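Local coordinates for alpha-catenin-like protein hmp-1 (Caenorhabditis elegans, PDB 5H5M) that binds beta-catenin and actin filaments at adherens junctions and is required for cell migration during body enclosure and cell shape changes during body elongation, at residues Asp125-Thr128 and Pro129-Leu133; Glu158-Ser161 and Val162-Ser166; Leu301-Glu305 and Tyr306-Val310; Val314-Leu317 and Lys318-Val322. All coordinates share one frame; numbering follows the deposited sequence.

Contact 1 of 4, residues Asp125-Thr128 and Pro129-Leu133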
loop_
_atom_site.group_PDB
_atom_site.type_symbol
_atom_site.label_atom_id
_atom_site.label_comp_id
_atom_site.label_asym_id
_atom_site.label_seq_id
_atom_site.Cartn_x
_atom_site.Cartn_y
_atom_site.Cartn_z
ATOM N N ASP A 125 4.539 2.908 -9.058
ATOM C CA ASP A 125 5.406 3.174 -10.202
ATOM C C ASP A 125 6.873 3.007 -9.831
ATOM O O ASP A 125 7.536 3.963 -9.430
ATOM C CB ASP A 125 5.156 4.581 -10.750
ATOM C CG ASP A 125 5.859 4.829 -12.074
ATOM O OD1 ASP A 125 6.543 3.913 -12.578
ATOM O OD2 ASP A 125 5.709 5.942 -12.623
ATOM N N THR A 126 7.378 1.788 -9.979
ATOM C CA THR A 126 8.749 1.474 -9.590
ATOM C C THR A 126 9.729 1.549 -10.763
ATOM O O THR A 126 10.925 1.313 -10.592
ATOM C CB THR A 126 8.839 0.072 -8.961
ATOM O OG1 THR A 126 8.327 -0.896 -9.885
ATOM C CG2 THR A 126 8.042 0.013 -7.671
ATOM N N ARG A 127 9.227 1.879 -11.948
ATOM C CA ARG A 127 10.087 1.939 -13.126
ATOM C C ARG A 127 10.523 3.359 -13.483
ATOM O O ARG A 127 11.710 3.609 -13.696
ATOM C CB ARG A 127 9.394 1.295 -14.335
ATOM C CG ARG A 127 10.287 0.299 -15.064
ATOM C CD ARG A 127 9.748 -0.124 -16.427
ATOM N NE ARG A 127 10.821 -0.592 -17.308
ATOM C CZ ARG A 127 11.431 -1.771 -17.202
ATOM N NH1 ARG A 127 11.080 -2.630 -16.253
ATOM N NH2 ARG A 127 12.396 -2.095 -18.056
ATOM N N THR A 128 9.567 4.283 -13.530
ATOM C CA THR A 128 9.816 5.636 -14.034
ATOM C C THR A 128 10.965 6.417 -13.371
ATOM O O THR A 128 11.751 7.044 -14.083
ATOM C CB THR A 128 8.532 6.497 -13.937
ATOM O OG1 THR A 128 7.458 5.838 -14.620
ATOM C CG2 THR A 128 8.749 7.865 -14.563
ATOM N N PRO A 129 11.075 6.394 -12.027
ATOM C CA PRO A 129 12.151 7.202 -11.434
ATOM C C PRO A 129 13.553 6.854 -11.939
ATOM O O PRO A 129 14.353 7.764 -12.155
ATOM C CB PRO A 129 12.035 6.896 -9.938
ATOM C CG PRO A 129 10.614 6.520 -9.741
ATOM C CD PRO A 129 10.218 5.786 -10.988
ATOM N N LEU A 130 13.843 5.568 -12.126
ATOM C CA LEU A 130 15.151 5.157 -12.624
ATOM C C LEU A 130 15.287 5.436 -14.119
ATOM O O LEU A 130 16.352 5.834 -14.587
ATOM C CB LEU A 130 15.401 3.674 -12.345
ATOM C CG LEU A 130 16.776 3.170 -12.789
ATOM C CD1 LEU A 130 17.873 4.060 -12.222
ATOM C CD2 LEU A 130 16.994 1.720 -12.378
ATOM N N ILE A 131 14.204 5.224 -14.861
ATOM C CA ILE A 131 14.199 5.475 -16.296
ATOM C C ILE A 131 14.468 6.945 -16.599
ATOM O O ILE A 131 15.276 7.268 -17.470
ATOM C CB ILE A 131 12.862 5.052 -16.935
ATOM C CG1 ILE A 131 12.686 3.539 -16.829
ATOM C CG2 ILE A 131 12.797 5.487 -18.391
ATOM C CD1 ILE A 131 13.839 2.754 -17.419
ATOM N N LEU A 132 13.800 7.834 -15.870
ATOM C CA LEU A 132 14.022 9.266 -16.038
ATOM C C LEU A 132 15.455 9.639 -15.673
ATOM O O LEU A 132 16.047 10.532 -16.284
ATOM C CB LEU A 132 13.033 10.072 -15.193
ATOM C CG LEU A 132 11.580 10.060 -15.671
ATOM C CD1 LEU A 132 10.718 10.959 -14.796
ATOM C CD2 LEU A 132 11.486 10.475 -17.134
ATOM N N LEU A 133 16.009 8.952 -14.678
ATOM C CA LEU A 133 17.390 9.185 -14.269
ATOM C C LEU A 133 18.352 8.811 -15.393
ATOM O O LEU A 133 19.204 9.610 -15.783
ATOM C CB LEU A 133 17.721 8.394 -12.999
ATOM C CG LEU A 133 19.160 8.478 -12.484
ATOM C CD1 LEU A 133 19.598 9.921 -12.322
ATOM C CD2 LEU A 133 19.311 7.725 -11.165
#

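Contact 2 of 4, residues Glu158-Ser161 and Val162-Ser166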
loop_
_atom_site.group_PDB
_atom_site.type_symbol
_atom_site.label_atom_id
_atom_site.label_comp_id
_atom_site.label_asym_id
_atom_site.label_seq_id
_atom_site.Cartn_x
_atom_site.Cartn_y
_atom_site.Cartn_z
ATOM N N GLU A 158 11.740 5.077 0.306
ATOM C CA GLU A 158 10.343 4.757 0.572
ATOM C C GLU A 158 10.070 3.256 0.457
ATOM O O GLU A 158 9.515 2.658 1.381
ATOM C CB GLU A 158 9.423 5.531 -0.373
ATOM C CG GLU A 158 7.946 5.408 -0.022
ATOM C CD GLU A 158 7.049 6.212 -0.950
ATOM O OE1 GLU A 158 7.575 6.862 -1.881
ATOM O OE2 GLU A 158 5.815 6.191 -0.748
ATOM N N ILE A 159 10.462 2.642 -0.658
ATOM C CA ILE A 159 10.151 1.228 -0.854
ATOM C C ILE A 159 10.884 0.367 0.168
ATOM O O ILE A 159 10.384 -0.678 0.570
ATOM C CB ILE A 159 10.493 0.728 -2.283
ATOM C CG1 ILE A 159 11.978 0.897 -2.599
ATOM C CG2 ILE A 159 9.634 1.434 -3.323
ATOM C CD1 ILE A 159 12.414 0.146 -3.844
ATOM N N VAL A 160 12.056 0.819 0.603
ATOM C CA VAL A 160 12.808 0.102 1.624
ATOM C C VAL A 160 12.084 0.189 2.964
ATOM O O VAL A 160 11.857 -0.822 3.627
ATOM C CB VAL A 160 14.245 0.652 1.765
ATOM C CG1 VAL A 160 14.868 0.205 3.081
ATOM C CG2 VAL A 160 15.102 0.202 0.583
ATOM N N SER A 161 11.711 1.405 3.341
ATOM C CA SER A 161 11.000 1.654 4.588
ATOM C C SER A 161 9.657 0.927 4.642
ATOM O O SER A 161 9.317 0.314 5.652
ATOM C CB SER A 161 10.788 3.156 4.778
ATOM O OG SER A 161 9.974 3.416 5.906
ATOM N N VAL A 162 8.901 1.005 3.552
ATOM C CA VAL A 162 7.596 0.354 3.469
ATOM C C VAL A 162 7.729 -1.168 3.557
ATOM O O VAL A 162 6.931 -1.831 4.228
ATOM C CB VAL A 162 6.862 0.742 2.166
ATOM C CG1 VAL A 162 5.624 -0.115 1.962
ATOM C CG2 VAL A 162 6.491 2.219 2.192
ATOM N N ALA A 163 8.739 -1.717 2.887
ATOM C CA ALA A 163 9.002 -3.153 2.942
ATOM C C ALA A 163 9.219 -3.625 4.378
ATOM O O ALA A 163 8.673 -4.647 4.795
ATOM C CB ALA A 163 10.211 -3.508 2.085
ATOM N N ARG A 164 10.018 -2.877 5.131
ATOM C CA ARG A 164 10.313 -3.236 6.513
ATOM C C ARG A 164 9.098 -3.049 7.416
ATOM O O ARG A 164 8.901 -3.809 8.364
ATOM C CB ARG A 164 11.498 -2.420 7.036
ATOM C CG ARG A 164 12.827 -2.839 6.418
ATOM C CD ARG A 164 13.938 -1.830 6.691
ATOM N NE ARG A 164 15.230 -2.330 6.232
ATOM C CZ ARG A 164 16.280 -1.562 5.955
ATOM N NH1 ARG A 164 16.198 -0.245 6.083
ATOM N NH2 ARG A 164 17.413 -2.114 5.540
ATOM N N LEU A 165 8.284 -2.043 7.112
ATOM C CA LEU A 165 7.067 -1.779 7.876
ATOM C C LEU A 165 6.070 -2.922 7.697
ATOM O O LEU A 165 5.359 -3.295 8.630
ATOM C CB LEU A 165 6.441 -0.445 7.449
ATOM C CG LEU A 165 5.152 0.026 8.135
ATOM C CD1 LEU A 165 5.449 0.591 9.509
ATOM C CD2 LEU A 165 4.416 1.057 7.281
ATOM N N SER A 166 6.036 -3.484 6.492
ATOM C CA SER A 166 5.114 -4.570 6.164
ATOM C C SER A 166 5.370 -5.840 6.976
ATOM O O SER A 166 4.438 -6.575 7.310
ATOM C CB SER A 166 5.200 -4.897 4.672
ATOM O OG SER A 166 4.859 -3.770 3.886
#

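Contact 3 of 4, residues Leu301-Glu305 and Tyr306-Val310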
loop_
_atom_site.group_PDB
_atom_site.type_symbol
_atom_site.label_atom_id
_atom_site.label_comp_id
_atom_site.label_asym_id
_atom_site.label_seq_id
_atom_site.Cartn_x
_atom_site.Cartn_y
_atom_site.Cartn_z
ATOM N N LEU A 301 -4.305 -20.183 -9.890
ATOM C CA LEU A 301 -5.439 -21.095 -9.838
ATOM C C LEU A 301 -5.469 -22.020 -11.048
ATOM O O LEU A 301 -4.795 -21.777 -12.049
ATOM C CB LEU A 301 -6.753 -20.313 -9.756
ATOM C CG LEU A 301 -6.946 -19.422 -8.525
ATOM C CD1 LEU A 301 -8.245 -18.638 -8.632
ATOM C CD2 LEU A 301 -6.925 -20.259 -7.254
ATOM N N GLN A 302 -6.246 -23.089 -10.943
ATOM C CA GLN A 302 -6.559 -23.916 -12.100
ATOM C C GLN A 302 -7.460 -23.115 -13.041
ATOM O O GLN A 302 -8.337 -22.376 -12.586
ATOM C CB GLN A 302 -7.233 -25.216 -11.659
ATOM C CG GLN A 302 -7.693 -26.108 -12.792
ATOM C CD GLN A 302 -8.349 -27.380 -12.292
ATOM O OE1 GLN A 302 -8.363 -27.656 -11.091
ATOM N NE2 GLN A 302 -8.902 -28.162 -13.213
ATOM N N ASN A 303 -7.231 -23.239 -14.345
ATOM C CA ASN A 303 -8.034 -22.514 -15.326
ATOM C C ASN A 303 -9.496 -22.948 -15.272
ATOM O O ASN A 303 -9.801 -24.137 -15.257
ATOM C CB ASN A 303 -7.475 -22.712 -16.738
ATOM C CG ASN A 303 -8.205 -21.883 -17.779
ATOM O OD1 ASN A 303 -8.869 -22.421 -18.663
ATOM N ND2 ASN A 303 -8.090 -20.566 -17.674
ATOM N N SER A 304 -10.395 -21.971 -15.228
ATOM C CA SER A 304 -11.824 -22.247 -15.144
ATOM C C SER A 304 -12.619 -21.101 -15.754
ATOM O O SER A 304 -12.046 -20.118 -16.226
ATOM C CB SER A 304 -12.251 -22.463 -13.689
ATOM O OG SER A 304 -12.049 -21.286 -12.923
ATOM N N GLU A 305 -13.941 -21.229 -15.743
ATOM C CA GLU A 305 -14.806 -20.144 -16.183
ATOM C C GLU A 305 -14.641 -18.958 -15.243
ATOM O O GLU A 305 -14.748 -17.804 -15.652
ATOM C CB GLU A 305 -16.265 -20.595 -16.237
ATOM C CG GLU A 305 -17.232 -19.513 -16.686
ATOM C CD GLU A 305 -18.605 -20.065 -17.013
ATOM O OE1 GLU A 305 -18.745 -21.305 -17.091
ATOM O OE2 GLU A 305 -19.540 -19.258 -17.197
ATOM N N TYR A 306 -14.355 -19.258 -13.981
ATOM C CA TYR A 306 -14.117 -18.231 -12.979
ATOM C C TYR A 306 -12.911 -17.361 -13.311
ATOM O O TYR A 306 -13.011 -16.134 -13.326
ATOM C CB TYR A 306 -13.925 -18.868 -11.602
ATOM C CG TYR A 306 -13.469 -17.886 -10.551
ATOM C CD1 TYR A 306 -14.311 -16.874 -10.114
ATOM C CD2 TYR A 306 -12.201 -17.973 -9.989
ATOM C CE1 TYR A 306 -13.905 -15.974 -9.157
ATOM C CE2 TYR A 306 -11.787 -17.075 -9.025
ATOM C CZ TYR A 306 -12.644 -16.081 -8.612
ATOM O OH TYR A 306 -12.241 -15.181 -7.655
ATOM N N THR A 307 -11.772 -17.993 -13.575
ATOM C CA THR A 307 -10.544 -17.249 -13.832
ATOM C C THR A 307 -10.612 -16.486 -15.150
ATOM O O THR A 307 -10.151 -15.351 -15.235
ATOM C CB THR A 307 -9.309 -18.168 -13.843
ATOM O OG1 THR A 307 -9.418 -19.117 -14.911
ATOM C CG2 THR A 307 -9.179 -18.902 -12.517
ATOM N N GLU A 308 -11.197 -17.098 -16.174
ATOM C CA GLU A 308 -11.316 -16.436 -17.469
ATOM C C GLU A 308 -12.205 -15.196 -17.383
ATOM O O GLU A 308 -11.926 -14.183 -18.023
ATOM C CB GLU A 308 -11.855 -17.405 -18.525
ATOM C CG GLU A 308 -10.875 -18.509 -18.880
ATOM C CD GLU A 308 -11.197 -19.187 -20.200
ATOM O OE1 GLU A 308 -12.312 -18.979 -20.725
ATOM O OE2 GLU A 308 -10.329 -19.927 -20.712
ATOM N N THR A 309 -13.264 -15.279 -16.581
ATOM C CA THR A 309 -14.189 -14.162 -16.402
ATOM C C THR A 309 -13.509 -12.999 -15.682
ATOM O O THR A 309 -13.733 -11.833 -16.008
ATOM C CB THR A 309 -15.445 -14.594 -15.615
ATOM O OG1 THR A 309 -16.119 -15.642 -16.323
ATOM C CG2 THR A 309 -16.402 -13.430 -15.443
ATOM N N VAL A 310 -12.664 -13.323 -14.709
ATOM C CA VAL A 310 -11.940 -12.307 -13.956
ATOM C C VAL A 310 -10.821 -11.686 -14.796
ATOM O O VAL A 310 -10.657 -10.468 -14.813
ATOM C CB VAL A 310 -11.351 -12.894 -12.656
ATOM C CG1 VAL A 310 -10.394 -11.913 -12.011
ATOM C CG2 VAL A 310 -12.469 -13.273 -11.692
#

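Contact 4 of 4, residues Val314-Leu317 and Lys318-Val322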
loop_
_atom_site.group_PDB
_atom_site.type_symbol
_atom_site.label_atom_id
_atom_site.label_comp_id
_atom_site.label_asym_id
_atom_site.label_seq_id
_atom_site.Cartn_x
_atom_site.Cartn_y
_atom_site.Cartn_z
ATOM N N VAL A 314 -10.170 -7.795 -16.039
ATOM C CA VAL A 314 -8.859 -7.166 -15.893
ATOM C C VAL A 314 -8.351 -6.639 -17.233
ATOM O O VAL A 314 -7.807 -5.537 -17.316
ATOM C CB VAL A 314 -7.830 -8.151 -15.310
ATOM C CG1 VAL A 314 -6.423 -7.576 -15.399
ATOM C CG2 VAL A 314 -8.188 -8.497 -13.871
ATOM N N ARG A 315 -8.548 -7.434 -18.279
ATOM C CA ARG A 315 -8.117 -7.068 -19.622
ATOM C C ARG A 315 -8.790 -5.781 -20.104
ATOM O O ARG A 315 -8.203 -5.011 -20.865
ATOM C CB ARG A 315 -8.404 -8.212 -20.598
ATOM C CG ARG A 315 -7.935 -7.945 -22.016
ATOM C CD ARG A 315 -8.117 -9.159 -22.910
ATOM N NE ARG A 315 -7.681 -8.886 -24.276
ATOM C CZ ARG A 315 -6.424 -8.994 -24.694
ATOM N NH1 ARG A 315 -5.472 -9.373 -23.851
ATOM N NH2 ARG A 315 -6.119 -8.722 -25.956
ATOM N N ILE A 316 -10.020 -5.553 -19.656
ATOM C CA ILE A 316 -10.758 -4.347 -20.009
ATOM C C ILE A 316 -10.103 -3.109 -19.402
ATOM O O ILE A 316 -9.907 -2.098 -20.079
ATOM C CB ILE A 316 -12.225 -4.436 -19.547
ATOM C CG1 ILE A 316 -12.959 -5.524 -20.333
ATOM C CG2 ILE A 316 -12.928 -3.092 -19.711
ATOM C CD1 ILE A 316 -14.426 -5.643 -19.988
ATOM N N LEU A 317 -9.764 -3.196 -18.120
ATOM C CA LEU A 317 -9.052 -2.120 -17.444
ATOM C C LEU A 317 -7.709 -1.851 -18.114
ATOM O O LEU A 317 -7.408 -0.718 -18.486
ATOM C CB LEU A 317 -8.838 -2.462 -15.968
ATOM C CG LEU A 317 -8.074 -1.419 -15.148
ATOM C CD1 LEU A 317 -8.820 -0.092 -15.141
ATOM C CD2 LEU A 317 -7.827 -1.914 -13.723
ATOM N N LYS A 318 -6.919 -2.905 -18.283
ATOM C CA LYS A 318 -5.551 -2.775 -18.773
ATOM C C LYS A 318 -5.442 -2.339 -20.234
ATOM O O LYS A 318 -4.650 -1.455 -20.554
ATOM C CB LYS A 318 -4.799 -4.096 -18.588
ATOM C CG LYS A 318 -3.361 -4.047 -19.080
ATOM C CD LYS A 318 -2.499 -5.092 -18.399
ATOM C CE LYS A 318 -1.033 -4.919 -18.769
ATOM N NZ LYS A 318 -0.171 -5.917 -18.075
ATOM N N THR A 319 -6.223 -2.953 -21.118
ATOM C CA THR A 319 -6.058 -2.719 -22.551
ATOM C C THR A 319 -7.021 -1.679 -23.126
ATOM O O THR A 319 -6.877 -1.276 -24.282
ATOM C CB THR A 319 -6.226 -4.028 -23.359
ATOM O OG1 THR A 319 -7.605 -4.420 -23.372
ATOM C CG2 THR A 319 -5.387 -5.143 -22.754
ATOM N N GLN A 320 -8.000 -1.246 -22.335
ATOM C CA GLN A 320 -8.958 -0.246 -22.810
ATOM C C GLN A 320 -9.065 0.974 -21.896
ATOM O O GLN A 320 -8.747 2.091 -22.307
ATOM C CB GLN A 320 -10.350 -0.864 -22.982
ATOM C CG GLN A 320 -10.459 -1.899 -24.090
ATOM C CD GLN A 320 -11.861 -2.462 -24.217
ATOM O OE1 GLN A 320 -12.760 -2.090 -23.464
ATOM N NE2 GLN A 320 -12.053 -3.366 -25.168
ATOM N N ARG A 321 -9.520 0.758 -20.664
ATOM C CA ARG A 321 -9.846 1.859 -19.759
ATOM C C ARG A 321 -8.638 2.735 -19.421
ATOM O O ARG A 321 -8.750 3.962 -19.387
ATOM C CB ARG A 321 -10.470 1.317 -18.469
ATOM C CG ARG A 321 -11.757 0.525 -18.686
ATOM C CD ARG A 321 -12.860 1.391 -19.274
ATOM N NE ARG A 321 -14.065 0.625 -19.578
ATOM C CZ ARG A 321 -14.398 0.213 -20.799
ATOM N NH1 ARG A 321 -13.618 0.494 -21.834
ATOM N NH2 ARG A 321 -15.514 -0.480 -20.989
ATOM N N VAL A 322 -7.491 2.108 -19.181
ATOM C CA VAL A 322 -6.278 2.841 -18.832
ATOM C C VAL A 322 -5.833 3.783 -19.957
ATOM O O VAL A 322 -5.498 4.942 -19.711
ATOM C CB VAL A 322 -5.131 1.869 -18.470
ATOM C CG1 VAL A 322 -3.797 2.577 -18.489
ATOM C CG2 VAL A 322 -5.378 1.245 -17.099
#

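Contact 1 of 4, residues Asp125-Thr128 and Pro129-Leu133
Helix 128-137 takes up its regular turn through two successive backbone bonds, Ile131 N to Arg127 O at 3.2 Å and Leu132 N to Thr128 O at 2.8 Å, the second almost straight at 173°. The carboxylate of Asp125 folds back over the start of this turn. Thr128 OG1 donates to Asp125 OD2 at 2.7 Å, on the syn lone pair of that oxygen. Asp125 OD1 accepts from Thr128 N at 3.2 Å, the N-H arriving from above the carboxylate plane, and Arg127 N adds a weak bond. This is helix N-terminal capping by an aspartate, whose short side chain offers OD1 to two amides lacking a helical partner and OD2 to the threonine hydroxyl, and whose charge probably suits the positive helix end. Pro129 fits the first turn because it has no N-H to satisfy; its CD rests 3.6 Å from Asp125 O. In Thr128 the hydroxyl stands beside the backbone N (chi1 -55°), which turns it to Asp125 and sends CG2 along the helix, side by side with Leu132, 3.7 Å from Leu132 CD1. A valine in place of Thr128 would leave Asp125 OD2 without its hydroxyl, and the carboxylate would probably be freer to turn. Buried Leu130 packs on Trp220 and Phe221 of helix 207-233, and exposed Arg127 reaches the same Phe221 in a cation-pi contact.

Contact 2 of 4, residues Glu158-Ser161 and Val162-Ser166
Val160 and Arg164 lie side by side on one flank of helix 142-166, pointing the same way, and the valine slides under the flat end of the arginine. Val160 CG1 sits over one face of the guanidinium, toward its rim, 3.3 Å from Arg164 NH1. The torsions explain the meeting: Arg164 CG stands beside its own backbone N (chi1 -71°) and the chain runs extended to NE, while Val160 CG1 lies anti to its backbone N. The charge itself is answered by Glu187 of helix 173-202, in a salt bridge through NH2, so the methyl supports a group whose polar end is tied to the next helix.

A second pair, Glu158 and Val162, also runs side by side, but touches lightly, Glu158 CG to Val162 CG2 at 4.1 Å. Here Val162 CG2 settles 3.2 Å from Glu158 O, the carbonyl that accepts from Val162 N at 2.8 Å. Ala163, with only a methyl, keeps its CB 3.2 Å from Ile159 O, and its small size probably helps Leu227 of helix 207-233 and Ile179 of helix 173-202 to approach. Ser166 hides its hydroxyl on its own helix: Ser166 OG and Ser166 N, each 2.9 Å from Val162 O, approach that carbonyl from opposite faces of its plane, which satisfies a polar group in a buried place. Ile159, Ala163 and Ser166, spaced by four and three, all face helix 207-233, the pattern by which an amphipathic helix packs in the helical bundles of the vinculin/alpha-catenin family.

Contact 3 of 4, residues Leu301-Glu305 and Tyr306-Val310
Both Ser304 and Thr307 hold their hydroxyl oxygens between the backbone N and the carbonyl carbon, chi1 63° in each, and this turns the two side chains back onto each other's amides. Ser304 N donates to Thr307 OG1 at 3.0 Å in a nearly straight bond (169°). In return Ser304 OG accepts from Thr307 N at 3.4 Å, a weak bond, with another weak one from Tyr306 N. The exchange is a capping box, with Ser304 as N-cap of helix 305-339; serine suits the N-cap because its short hydroxyl can accept from first-turn amides that have no backbone partner, and threonine because its hydroxyl can reach back to the amide of the cap residue. Replacing Thr307 by a valine would leave Ser304 N without its acceptor, and the loop before the helix would probably be less firmly set.

The methyl of Thr307 completes the turn on the apolar side: Thr307 CG2 lies 3.9 Å from Leu301 CB. Leu301 also reaches Tyr306, its CD1 meeting the ring at the edge, in plane, 3.9 Å from Tyr306 CE2. Val310 CG2 covers one ring face toward the rim, and the phenol OH is hydrogen-bonded to Leu373 O of helix 345-374, so the tyrosine ties the helix start to a neighbouring helix. On the exposed flank Thr309 folds its hydroxyl onto the preceding turn. Thr309 OG1 donates to Glu305 O at 2.6 Å and Thr309 N to the same oxygen at 3.1 Å, from opposite faces of the carbonyl plane.

Contact 4 of 4, residues Val314-Leu317 and Lys318-Val322
Leu317 and Val322 meet on the buried side of helix 305-339, Leu317 CD1 standing 4.2 Å from Val322 CG2, a loose apolar touch, while the valine methyl packs closer against the backbone. Val322 CG2 comes within 3.1 Å of Leu317 O, which accepts from Val322 N. Branched apolar residues suit this flank: Leu317 packs against Cys291 of helix 276-300 and Ala365 and Ile369 of helix 345-374.

On the solvent side the side chains pack more loosely, though the polar bonds are short. Thr319 turns its hydroxyl inward (chi1 72°), and Thr319 OG1 donates to Arg315 O at 2.6 Å. The backbone N of the same threonine bonds that oxygen from the opposite face of its plane. Thr319 CG2 merely brushes the arginine's aliphatic part, 3.9 Å from Arg315 CG. Further round, Arg321 bends at chi2 (-63°) and lays its guanidinium over Ile316, whose CG2 lies under the centre of the group, 3.8 Å from Arg321 CZ; the partly exposed isoleucine is thereby roofed by a charged but flat group.

The backbone widens at residues 318-321, largely on the exposed side. Gln320 N makes only a weak bond to Ile316 O, whereas Arg321 N reaches that oxygen at 2.9 Å and 170°, five residues on, and Val322 N repeats the step to Leu317 O. Such bonding marks a pi-type turn, here within a long helix of an alpha-catenin M-domain bundle.

Contacts 1 and 3 are surface contacts at helix starts, and both satisfy the first turn's amides with side-chain oxygens, an aspartate carboxylate in the one and a reciprocal serine-threonine pair in the other. Contacts 2 and 4 lie within helices and are partly buried; contact 2, with its centre about 10 Å from that of the chain, is the most central, and it is regular where contact 4 is widened. Contacts 3 and 4 share helix 305-339, their centres about 17 Å apart, whereas contacts 1 and 2 belong to successive helices. In both mid-helix contacts an arginine lies flat against an aliphatic methyl of its own helix.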